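Dihydrophenazinedicarboxylate synthase (Burkholderia, PDB 4HMW) catalyses several FMN-dependent oxidations in the terminal steps of phenazine biosynthesis, passing electrons to molecular oxygen and releasing hydrogen peroxide. Local coordinates at residues 92-100 with 111-119; 180-188 with 198-208. All coordinates share one frame; numbering follows the deposited sequence.

Contact 1: 92-100 with 111-119; sequences LTETGWASG and IMISGQAVP
G100 and I113 exchange two backbone hydrogen bonds, G100 N to I113 O at 2.7 Å and I113 N to G100 O at 2.8 Å, and A98 and G115 form the next hydrogen-bonded pair of this antiparallel beta hairpin in the FMN-binding sheet. Here A98 N bonds to G115 O and G115 N to A98 O, both at 2.9 Å. Toward the end of the ladder the grip slackens: A117 N reaches G96 O only weakly, at 3.3 Å. G96 is where helix 87-95 stops and the chain swings into the strand; its positive phi suits glycine.

Between the two strong pairs, S99 and S114 put their hydroxyls on the same face of the sheet, OG to OG 3.0 Å apart in the S114 conformer described here, one of two. With chi1 at -179°, S99 OG lies beside its own carbonyl carbon, and S114 OG comes up to its flank. Both small polar side chains suit the subunit interface: in this conformer S114 OG bonds to I63 O of the second subunit, and S99 OG bonds to S65 OG there.

Packing closes the helix end of the contact. Q116 runs alongside W97, its amide plane turned 53° from the indole; Q116 CG lies 3.7 Å from W97 CE3, and the amide continues over the same benzo part of the ring. From the last turn of the helix, buried L92 turns both methyls to A117 CB, with L92 CD2 the nearer at 3.6 Å.

Contact 2: 180-188 with 198-208; sequences LEPHEMEFW and RLRYERDGNDW. With FMN (flavin mononucleotide), chain C.
R198 lays its CG 3.6 Å from W188 CD1, and its guanidinium plane is turned 61° from the indole. The two residues form a non-hydrogen-bonded pair of the C-terminal antiparallel beta hairpin, which lies in the family's dimerisation region and carries part of the FMN pocket. E186 holds the guanidinium side-on in a salt bridge of two hydrogen bonds, R198 NE to E186 OE2 and R198 NH2 to E186 OE1, each 2.8 Å, both on the syn side but more than 30° out of the carboxylate plane. The bend at chi3 turns the arginine head back to this carboxylate, and R198 NH2 also bonds to FMN O2P at 2.8 Å. Arginine suits the place because one flat group can serve carboxylate and phosphate together, while E186 fixes its rotation as a second-shell residue. Over one guanidinium face lies FMN O3'. The far end of the indole meets the flavin, W188 CH2 lying 3.4 Å from FMN C8M, a ring methyl.

Farther along the same face, E184 OE1 and R200 NE are 3.6 Å apart, with planes nearly perpendicular; charge alone joins them directly, and a water bridges the two atoms. E184 OE2 forms a salt bridge with R87 of the second subunit.

M185, F187, L199 and Y201 occupy the other face, which packs partly on helix 30-43. Large apolar and aromatic groups fit here: the F187 and Y201 rings meet obliquely, planes at 68°. At the corner where the chain leaves one strand for the next, the W208 ring presents its edge to the P182 carbonyl, with W208 CH2 3.4 Å from P182 O.

Contact 1 closes before contact 2 opens along the chain, yet their centres lie about 13 Å apart because strand 109-119 runs beside strands 175-182 and 184-189 in one antiparallel sheet. The seam is backbone-bonded: S114 O with H183 N and M112 N with E186 O, both 2.9 Å and probable hydrogen bonds. H183 and E184 together face S114, a classic beta bulge at the corner between the two later strands. The sheet thus joins the hairpin of contact 1, in the oxidase region, to that of contact 2, in the C-terminal dimerisation region. Both touch the second subunit, and contact 2 completes an FMN site whose other hydrogen-bonding partners include T82 and K88 of that subunit.

Contact 1: 92-100 with 111-119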
# COMPACT_ATOMS: atom_id res chain seq x y z
N LEU B 92 13.65 -8.26 1.85
CA LEU B 92 13.48 -9.23 0.78
C LEU B 92 14.51 -10.34 0.86
O LEU B 92 14.19 -11.50 0.64
CB LEU B 92 13.57 -8.55 -0.58
CG LEU B 92 12.33 -7.72 -0.90
CD1 LEU B 92 12.54 -6.89 -2.16
CD2 LEU B 92 11.12 -8.62 -1.06
N THR B 93 15.75 -9.99 1.16
CA THR B 93 16.80 -11.00 1.30
C THR B 93 16.52 -11.93 2.48
O THR B 93 16.77 -13.14 2.39
CB THR B 93 18.16 -10.35 1.52
OG1 THR B 93 18.45 -9.49 0.42
CG2 THR B 93 19.25 -11.41 1.64
N GLU B 94 16.03 -11.36 3.58
CA GLU B 94 15.77 -12.12 4.81
C GLU B 94 14.61 -13.09 4.67
O GLU B 94 14.70 -14.24 5.09
CB GLU B 94 15.42 -11.19 5.98
CG GLU B 94 16.56 -10.39 6.52
CD GLU B 94 16.20 -9.42 7.64
OE1 GLU B 94 17.16 -8.86 8.24
OE2 GLU B 94 14.99 -9.20 7.93
N THR B 95 13.50 -12.60 4.13
CA THR B 95 12.24 -13.34 4.23
C THR B 95 11.57 -13.66 2.88
O THR B 95 10.68 -14.52 2.84
CB THR B 95 11.21 -12.58 5.07
OG1 THR B 95 10.99 -11.28 4.50
CG2 THR B 95 11.65 -12.46 6.52
N GLY B 96 11.94 -12.96 1.82
CA GLY B 96 11.45 -13.26 0.47
C GLY B 96 10.03 -12.82 0.11
O GLY B 96 9.80 -12.33 -1.00
N TRP B 97 9.09 -13.04 1.02
CA TRP B 97 7.69 -12.73 0.74
C TRP B 97 7.49 -11.22 0.57
O TRP B 97 8.12 -10.40 1.27
CB TRP B 97 6.79 -13.24 1.86
CG TRP B 97 6.83 -14.70 2.19
CD1 TRP B 97 7.31 -15.23 3.36
CD2 TRP B 97 6.37 -15.81 1.40
NE1 TRP B 97 7.16 -16.60 3.35
CE2 TRP B 97 6.60 -16.99 2.16
CE3 TRP B 97 5.78 -15.95 0.14
CZ2 TRP B 97 6.26 -18.27 1.70
CZ3 TRP B 97 5.44 -17.23 -0.32
CH2 TRP B 97 5.70 -18.37 0.45
N ALA B 98 6.62 -10.85 -0.36
CA ALA B 98 6.24 -9.45 -0.53
C ALA B 98 4.81 -9.36 -1.03
O ALA B 98 4.27 -10.31 -1.62
CB ALA B 98 7.15 -8.75 -1.48
N SER B 99 4.22 -8.19 -0.85
CA SER B 99 2.88 -7.94 -1.38
C SER B 99 2.85 -6.55 -1.93
O SER B 99 3.38 -5.64 -1.32
CB SER B 99 1.84 -8.09 -0.27
OG SER B 99 0.54 -7.89 -0.79
N GLY B 100 2.24 -6.38 -3.09
CA GLY B 100 2.11 -5.07 -3.68
C GLY B 100 0.64 -4.73 -3.90
O GLY B 100 -0.11 -5.60 -4.25
N ILE B 111 -5.69 -3.75 -7.07
CA ILE B 111 -5.10 -5.03 -7.40
C ILE B 111 -4.06 -5.37 -6.37
O ILE B 111 -3.17 -4.58 -6.08
CB ILE B 111 -4.41 -5.04 -8.80
CG1 ILE B 111 -5.36 -4.50 -9.88
CG2 ILE B 111 -3.97 -6.45 -9.13
CD1 ILE B 111 -4.68 -4.41 -11.29
N MET B 112 -4.18 -6.55 -5.81
CA MET B 112 -3.24 -7.04 -4.80
C MET B 112 -2.41 -8.14 -5.43
O MET B 112 -2.97 -9.04 -6.04
CB MET B 112 -3.96 -7.66 -3.63
CG MET B 112 -3.02 -8.19 -2.58
SD MET B 112 -3.74 -9.29 -1.36
CE MET B 112 -3.79 -10.81 -2.32
N ILE B 113 -1.09 -8.04 -5.29
CA ILE B 113 -0.15 -9.01 -5.86
C ILE B 113 0.70 -9.51 -4.72
O ILE B 113 1.49 -8.77 -4.16
CB ILE B 113 0.74 -8.32 -6.92
CG1 ILE B 113 -0.15 -7.59 -7.94
CG2 ILE B 113 1.67 -9.30 -7.65
CD1 ILE B 113 0.56 -6.52 -8.75
N SER B 114 0.51 -10.76 -4.33
CA SER B 114 1.31 -11.32 -3.24
C SER B 114 2.18 -12.43 -3.78
O SER B 114 1.71 -13.30 -4.50
CB SER B 114 0.42 -11.83 -2.13
OG SER B 114 -0.12 -10.75 -1.40
N GLY B 115 3.47 -12.37 -3.43
CA GLY B 115 4.39 -13.31 -3.99
C GLY B 115 5.75 -13.25 -3.35
O GLY B 115 5.89 -12.95 -2.16
N GLN B 116 6.75 -13.62 -4.15
CA GLN B 116 8.14 -13.49 -3.78
C GLN B 116 8.87 -12.62 -4.79
O GLN B 116 8.56 -12.62 -5.98
CB GLN B 116 8.77 -14.87 -3.72
CG GLN B 116 8.30 -15.69 -2.53
CD GLN B 116 8.89 -17.08 -2.53
OE1 GLN B 116 10.09 -17.26 -2.27
NE2 GLN B 116 8.07 -18.07 -2.87
N ALA B 117 9.84 -11.85 -4.30
CA ALA B 117 10.64 -11.01 -5.16
C ALA B 117 11.88 -11.76 -5.58
O ALA B 117 12.67 -12.15 -4.74
CB ALA B 117 11.02 -9.74 -4.44
N VAL B 118 12.03 -12.02 -6.86
CA VAL B 118 13.16 -12.80 -7.36
C VAL B 118 14.19 -11.86 -7.96
O VAL B 118 13.89 -11.06 -8.84
CB VAL B 118 12.69 -13.79 -8.42
CG1 VAL B 118 13.87 -14.60 -9.00
CG2 VAL B 118 11.64 -14.73 -7.82
N PRO B 119 15.44 -11.95 -7.49
CA PRO B 119 16.41 -11.01 -8.05
C PRO B 119 16.63 -11.26 -9.54
O PRO B 119 16.70 -12.43 -9.91
CB PRO B 119 17.71 -11.33 -7.27
CG PRO B 119 17.23 -11.94 -6.00
CD PRO B 119 15.98 -12.72 -6.36

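Contact 2: 180-188 with 198-208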
# COMPACT_ATOMS: atom_id res chain seq x y z
N LEU B 180 8.60 -9.39 -8.93
CA LEU B 180 7.62 -9.84 -8.00
C LEU B 180 6.76 -10.85 -8.71
O LEU B 180 5.98 -10.49 -9.57
CB LEU B 180 6.81 -8.66 -7.46
CG LEU B 180 5.68 -8.98 -6.47
CD1 LEU B 180 6.20 -9.73 -5.27
CD2 LEU B 180 4.94 -7.70 -6.04
N GLU B 181 6.95 -12.12 -8.38
CA GLU B 181 6.24 -13.22 -9.02
C GLU B 181 5.09 -13.67 -8.12
O GLU B 181 5.31 -14.11 -6.97
CB GLU B 181 7.19 -14.40 -9.29
CG GLU B 181 8.39 -14.02 -10.10
CD GLU B 181 9.20 -15.21 -10.58
OE1 GLU B 181 9.04 -16.34 -10.04
OE2 GLU B 181 10.02 -15.01 -11.51
N PRO B 182 3.86 -13.54 -8.61
CA PRO B 182 2.74 -13.77 -7.70
C PRO B 182 2.45 -15.24 -7.46
O PRO B 182 2.61 -16.05 -8.39
CB PRO B 182 1.55 -13.14 -8.45
CG PRO B 182 1.94 -13.20 -9.89
CD PRO B 182 3.43 -13.00 -9.91
N HIS B 183 2.04 -15.58 -6.23
CA HIS B 183 1.31 -16.83 -5.99
C HIS B 183 -0.16 -16.57 -5.69
O HIS B 183 -0.94 -17.51 -5.54
CB HIS B 183 1.92 -17.62 -4.82
CG HIS B 183 1.85 -16.91 -3.51
ND1 HIS B 183 2.91 -16.22 -2.99
CD2 HIS B 183 0.83 -16.78 -2.61
CE1 HIS B 183 2.56 -15.67 -1.84
NE2 HIS B 183 1.30 -15.99 -1.59
N GLU B 184 -0.53 -15.29 -5.59
CA GLU B 184 -1.92 -14.93 -5.29
C GLU B 184 -2.14 -13.52 -5.81
O GLU B 184 -1.28 -12.68 -5.64
CB GLU B 184 -2.21 -14.98 -3.77
CG GLU B 184 -3.65 -14.61 -3.42
CD GLU B 184 -3.93 -14.64 -1.92
OE1 GLU B 184 -5.11 -14.49 -1.53
OE2 GLU B 184 -2.98 -14.85 -1.10
N MET B 185 -3.27 -13.29 -6.47
CA MET B 185 -3.69 -11.93 -6.84
C MET B 185 -5.16 -11.73 -6.58
O MET B 185 -5.93 -12.64 -6.69
CB MET B 185 -3.41 -11.66 -8.31
CG MET B 185 -1.95 -11.64 -8.59
SD MET B 185 -1.49 -11.22 -10.25
CE MET B 185 -2.39 -9.78 -10.55
N GLU B 186 -5.55 -10.51 -6.23
CA GLU B 186 -6.97 -10.18 -6.17
C GLU B 186 -7.22 -8.96 -6.97
O GLU B 186 -6.43 -7.97 -6.94
CB GLU B 186 -7.49 -9.91 -4.75
CG GLU B 186 -9.05 -9.65 -4.80
CD GLU B 186 -9.71 -9.03 -3.55
OE1 GLU B 186 -9.16 -9.13 -2.41
OE2 GLU B 186 -10.83 -8.46 -3.72
N PHE B 187 -8.34 -9.01 -7.70
CA PHE B 187 -8.83 -7.90 -8.49
C PHE B 187 -10.12 -7.45 -7.86
O PHE B 187 -11.03 -8.25 -7.68
CB PHE B 187 -9.06 -8.38 -9.90
CG PHE B 187 -7.79 -8.74 -10.62
CD1 PHE B 187 -7.23 -10.00 -10.44
CD2 PHE B 187 -7.16 -7.85 -11.46
CE1 PHE B 187 -6.07 -10.35 -11.05
CE2 PHE B 187 -5.99 -8.21 -12.10
CZ PHE B 187 -5.44 -9.48 -11.89
N TRP B 188 -10.20 -6.17 -7.51
CA TRP B 188 -11.37 -5.59 -6.82
C TRP B 188 -11.90 -4.39 -7.58
O TRP B 188 -11.14 -3.51 -7.95
CB TRP B 188 -10.92 -5.14 -5.44
CG TRP B 188 -11.96 -4.58 -4.48
CD1 TRP B 188 -12.53 -5.25 -3.44
CD2 TRP B 188 -12.49 -3.25 -4.42
NE1 TRP B 188 -13.37 -4.44 -2.73
CE2 TRP B 188 -13.34 -3.19 -3.28
CE3 TRP B 188 -12.27 -2.09 -5.16
CZ2 TRP B 188 -14.03 -2.04 -2.92
CZ3 TRP B 188 -12.94 -0.94 -4.78
CH2 TRP B 188 -13.81 -0.92 -3.67
N ARG B 198 -15.08 -8.94 -6.59
CA ARG B 198 -13.83 -9.42 -6.00
C ARG B 198 -13.47 -10.74 -6.61
O ARG B 198 -14.20 -11.70 -6.47
CB ARG B 198 -13.96 -9.60 -4.49
CG ARG B 198 -14.32 -8.32 -3.71
CD ARG B 198 -14.21 -8.59 -2.22
NE ARG B 198 -12.82 -8.87 -1.84
CZ ARG B 198 -12.42 -9.26 -0.62
NH1 ARG B 198 -13.30 -9.43 0.35
NH2 ARG B 198 -11.12 -9.48 -0.40
N LEU B 199 -12.35 -10.78 -7.33
CA LEU B 199 -11.89 -11.99 -7.99
C LEU B 199 -10.51 -12.32 -7.47
O LEU B 199 -9.55 -11.57 -7.66
CB LEU B 199 -11.82 -11.75 -9.51
CG LEU B 199 -11.33 -12.94 -10.35
CD1 LEU B 199 -12.32 -14.11 -10.32
CD2 LEU B 199 -11.10 -12.47 -11.79
N ARG B 200 -10.42 -13.47 -6.83
CA ARG B 200 -9.16 -13.97 -6.29
C ARG B 200 -8.57 -15.08 -7.14
O ARG B 200 -9.27 -16.00 -7.52
CB ARG B 200 -9.37 -14.48 -4.85
CG ARG B 200 -8.17 -15.25 -4.32
CD ARG B 200 -8.42 -15.89 -2.96
NE ARG B 200 -8.63 -14.95 -1.88
CZ ARG B 200 -9.25 -15.26 -0.73
NH1 ARG B 200 -9.77 -16.48 -0.55
NH2 ARG B 200 -9.38 -14.34 0.23
N TYR B 201 -7.29 -14.93 -7.49
CA TYR B 201 -6.48 -15.98 -8.11
C TYR B 201 -5.50 -16.56 -7.11
O TYR B 201 -4.78 -15.81 -6.44
CB TYR B 201 -5.62 -15.43 -9.23
CG TYR B 201 -6.31 -15.18 -10.56
CD1 TYR B 201 -7.09 -14.04 -10.76
CD2 TYR B 201 -6.16 -16.07 -11.63
CE1 TYR B 201 -7.68 -13.79 -11.98
CE2 TYR B 201 -6.77 -15.84 -12.85
CZ TYR B 201 -7.53 -14.69 -13.02
OH TYR B 201 -8.12 -14.40 -14.21
N GLU B 202 -5.43 -17.88 -7.03
CA GLU B 202 -4.43 -18.53 -6.17
C GLU B 202 -3.70 -19.59 -6.96
O GLU B 202 -4.33 -20.35 -7.68
CB GLU B 202 -5.08 -19.22 -4.96
CG GLU B 202 -5.68 -18.31 -3.91
CD GLU B 202 -6.53 -19.08 -2.87
OE1 GLU B 202 -7.64 -19.54 -3.22
OE2 GLU B 202 -6.07 -19.24 -1.70
N ARG B 203 -2.39 -19.69 -6.78
CA ARG B 203 -1.62 -20.67 -7.53
C ARG B 203 -2.01 -22.05 -7.06
O ARG B 203 -2.19 -22.27 -5.88
CB ARG B 203 -0.10 -20.45 -7.42
CG ARG B 203 0.65 -21.07 -8.59
CD ARG B 203 2.16 -20.86 -8.45
NE ARG B 203 2.96 -21.90 -9.09
CZ ARG B 203 4.27 -21.81 -9.31
NH1 ARG B 203 4.91 -22.81 -9.91
NH2 ARG B 203 4.94 -20.73 -8.95
N ASP B 204 -2.11 -22.96 -8.02
CA ASP B 204 -2.52 -24.33 -7.79
C ASP B 204 -1.64 -25.25 -8.66
O ASP B 204 -2.06 -25.72 -9.72
CB ASP B 204 -4.01 -24.47 -8.13
CG ASP B 204 -4.51 -25.88 -7.99
OD1 ASP B 204 -3.85 -26.67 -7.27
OD2 ASP B 204 -5.55 -26.19 -8.61
N GLY B 205 -0.41 -25.47 -8.22
CA GLY B 205 0.55 -26.18 -9.04
C GLY B 205 0.93 -25.32 -10.23
O GLY B 205 1.30 -24.14 -10.08
N ASN B 206 0.81 -25.91 -11.41
CA ASN B 206 1.16 -25.22 -12.64
C ASN B 206 0.00 -24.38 -13.13
O ASN B 206 0.12 -23.70 -14.15
CB ASN B 206 1.55 -26.23 -13.74
CG ASN B 206 2.93 -26.82 -13.53
OD1 ASN B 206 3.78 -26.25 -12.84
ND2 ASN B 206 3.16 -27.97 -14.14
N ASP B 207 -1.11 -24.42 -12.41
CA ASP B 207 -2.31 -23.73 -12.84
C ASP B 207 -2.76 -22.74 -11.79
O ASP B 207 -2.12 -22.57 -10.75
CB ASP B 207 -3.42 -24.75 -13.12
CG ASP B 207 -2.99 -25.80 -14.14
OD1 ASP B 207 -2.61 -25.42 -15.28
OD2 ASP B 207 -3.03 -27.02 -13.80
N TRP B 208 -3.86 -22.06 -12.08
CA TRP B 208 -4.44 -21.10 -11.15
C TRP B 208 -5.87 -21.49 -10.83
O TRP B 208 -6.56 -22.03 -11.69
CB TRP B 208 -4.42 -19.68 -11.71
CG TRP B 208 -3.06 -19.10 -11.88
CD1 TRP B 208 -2.21 -19.25 -12.94
CD2 TRP B 208 -2.37 -18.28 -10.93
NE1 TRP B 208 -1.05 -18.57 -12.71
CE2 TRP B 208 -1.11 -17.96 -11.48
CE3 TRP B 208 -2.69 -17.76 -9.66
CZ2 TRP B 208 -0.19 -17.14 -10.84
CZ3 TRP B 208 -1.79 -16.95 -9.02
CH2 TRP B 208 -0.54 -16.65 -9.60
N1 FMN C . -12.66 -2.77 4.09
C2 FMN C . -12.86 -2.78 5.44
O2 FMN C . -13.04 -3.83 6.03
N3 FMN C . -12.83 -1.61 6.15
C4 FMN C . -12.64 -0.41 5.50
O4 FMN C . -12.62 0.63 6.18
C4A FMN C . -12.46 -0.39 4.12
N5 FMN C . -12.31 0.81 3.45
C5A FMN C . -12.09 0.78 2.07
C6 FMN C . -11.90 1.97 1.40
C7 FMN C . -11.65 1.98 0.05
C7M FMN C . -11.46 3.29 -0.63
C8 FMN C . -11.63 0.78 -0.66
C8M FMN C . -11.34 0.76 -2.13
C9 FMN C . -11.81 -0.41 0.00
C9A FMN C . -12.09 -0.42 1.36
N10 FMN C . -12.30 -1.63 2.07
C10 FMN C . -12.48 -1.59 3.43
C1' FMN C . -12.32 -2.98 1.43
C2' FMN C . -10.94 -3.64 1.50
O2' FMN C . -10.03 -3.06 0.55
C3' FMN C . -11.01 -5.15 1.24
O3' FMN C . -11.61 -5.35 -0.02
C4' FMN C . -11.77 -5.88 2.37
O4' FMN C . -11.58 -5.19 3.59
C5' FMN C . -11.39 -7.35 2.44
O5' FMN C . -10.00 -7.49 2.59
P FMN C . -9.34 -8.88 3.02
O1P FMN C . -9.63 -9.11 4.49
O2P FMN C . -10.00 -9.99 2.17
O3P FMN C . -7.88 -8.71 2.79
O HOH W 1 4.32 -18.34 -7.86
O HOH W 2 -7.22 -12.59 -2.21
O HOH W 3 -6.11 -16.84 -0.11